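Local coordinates for protein Pbp related beta-lactamase (Pyrococcus abyssi, PDB 2QMI) that probably acts as a self-compartmentalizing serine peptidase of the penicillin-binding protein and beta-lactamase family, assembled as an octamer, at residues A[98-101]-A[102-105]. Numbering follows the deposited sequence.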
loop_
_atom_site.group_PDB
_atom_site.type_symbol
_atom_site.label_atom_id
_atom_site.label_comp_id
_atom_site.label_asym_id
_atom_site.label_seq_id
_atom_site.Cartn_x
_atom_site.Cartn_y
_atom_site.Cartn_z
ATOM N N PRO A 98 -3.163 -31.750 -49.849
ATOM C CA PRO A 98 -2.787 -30.358 -50.129
ATOM C C PRO A 98 -3.786 -29.248 -49.779
ATOM O O PRO A 98 -4.994 -29.389 -49.966
ATOM C CB PRO A 98 -2.484 -30.385 -51.624
ATOM C CG PRO A 98 -3.440 -31.432 -52.131
ATOM C CD PRO A 98 -3.260 -32.520 -51.101
ATOM N N VAL A 99 -3.255 -28.135 -49.274
ATOM C CA VAL A 99 -4.067 -26.969 -48.944
ATOM C C VAL A 99 -4.122 -26.143 -50.230
ATOM O O VAL A 99 -3.083 -25.851 -50.827
ATOM C CB VAL A 99 -3.418 -26.116 -47.822
ATOM C CG1 VAL A 99 -4.148 -24.790 -47.692
ATOM C CG2 VAL A 99 -3.451 -26.868 -46.500
ATOM N N THR A 100 -5.326 -25.770 -50.659
ATOM C CA THR A 100 -5.490 -25.002 -51.896
ATOM C C THR A 100 -5.827 -23.535 -51.657
ATOM O O THR A 100 -6.151 -23.139 -50.533
ATOM C CB THR A 100 -6.611 -25.584 -52.761
ATOM O OG1 THR A 100 -7.861 -25.391 -52.093
ATOM C CG2 THR A 100 -6.387 -27.073 -53.004
ATOM N N VAL A 101 -5.764 -22.737 -52.723
ATOM C CA VAL A 101 -6.079 -21.311 -52.645
ATOM C C VAL A 101 -7.506 -21.140 -52.119
ATOM O O VAL A 101 -7.827 -20.162 -51.441
ATOM C CB VAL A 101 -5.988 -20.632 -54.035
ATOM C CG1 VAL A 101 -6.313 -19.147 -53.910
ATOM C CG2 VAL A 101 -4.596 -20.823 -54.621
ATOM N N HIS A 102 -8.354 -22.108 -52.450
ATOM C CA HIS A 102 -9.743 -22.112 -52.026
ATOM C C HIS A 102 -9.813 -22.318 -50.521
ATOM O O HIS A 102 -10.568 -21.632 -49.834
ATOM C CB HIS A 102 -10.503 -23.241 -52.730
ATOM C CG HIS A 102 -11.887 -23.456 -52.205
ATOM N ND1 HIS A 102 -12.919 -22.576 -52.447
ATOM C CD2 HIS A 102 -12.404 -24.443 -51.435
ATOM C CE1 HIS A 102 -14.012 -23.014 -51.849
ATOM N NE2 HIS A 102 -13.727 -24.144 -51.229
ATOM N N HIS A 103 -9.033 -23.274 -50.016
ATOM C CA HIS A 103 -9.007 -23.554 -48.583
ATOM C C HIS A 103 -8.638 -22.298 -47.785
ATOM O O HIS A 103 -9.286 -21.982 -46.786
ATOM C CB HIS A 103 -8.005 -24.672 -48.257
ATOM C CG HIS A 103 -8.377 -26.012 -48.819
ATOM N ND1 HIS A 103 -9.658 -26.517 -48.766
ATOM C CD2 HIS A 103 -7.625 -26.963 -49.421
ATOM C CE1 HIS A 103 -9.682 -27.719 -49.313
ATOM N NE2 HIS A 103 -8.460 -28.015 -49.718
ATOM N N LEU A 104 -7.600 -21.590 -48.223
ATOM C CA LEU A 104 -7.159 -20.377 -47.535
ATOM C C LEU A 104 -8.240 -19.300 -47.540
ATOM O O LEU A 104 -8.466 -18.632 -46.537
ATOM C CB LEU A 104 -5.889 -19.813 -48.183
ATOM C CG LEU A 104 -4.601 -20.644 -48.166
ATOM C CD1 LEU A 104 -3.484 -19.855 -48.850
ATOM C CD2 LEU A 104 -4.216 -20.984 -46.738
ATOM N N LEU A 105 -8.897 -19.130 -48.680
ATOM C CA LEU A 105 -9.958 -18.133 -48.813
ATOM C C LEU A 105 -11.108 -18.409 -47.850
ATOM O O LEU A 105 -11.738 -17.483 -47.339
ATOM C CB LEU A 105 -10.504 -18.136 -50.244
ATOM C CG LEU A 105 -9.641 -17.575 -51.374
ATOM C CD1 LEU A 105 -10.242 -17.976 -52.721
ATOM C CD2 LEU A 105 -9.548 -16.059 -51.241
#
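Thr-100 OG1 sits over one face of the His-103 imidazole, 3.1 Å above its plane and displaced toward the rim, while at the edge, near the ring plane, lie the backbone of Val-99 (CA to His-103 CD2 3.6 Å) and Pro-98 O. This is an N-cap: Thr-100 immediately precedes helix 101-105 of the beta-lactamase-type domain. The capping evidence is directional: His-103 N donates to Thr-100 OG1 over 3.2 Å at an N-H...O angle of 159°, whereas His-102 N reaches the same oxygen at only 122°, a weak bond. With chi1 at 67°, OG1 lies between the backbone N and carbonyl carbon of Thr-100, turned toward the first turn's amides. Two backbone bonds then continue the helix, Leu-104 N to Thr-100 O and Leu-105 N to Val-101 O, each 3.1 Å.

The His-102 ring turns away from the cap: its ND1 is hydrogen-bonded to Tyr-286 OH, it packs edge-to-face with Tyr-271, and a bound lutetium ion lies about 6 Å from its side chain. On the apolar side, Leu-104 packs on Leu-167 and Leu-168 of helix 162-176, and Val-101 and Leu-105 also touch Leu-168. The side chains of Val-99 and Leu-104 cross at about a right angle, and their methyls Val-99 CG1 and Leu-104 CD2, both of buried residues, are 3.9 Å apart.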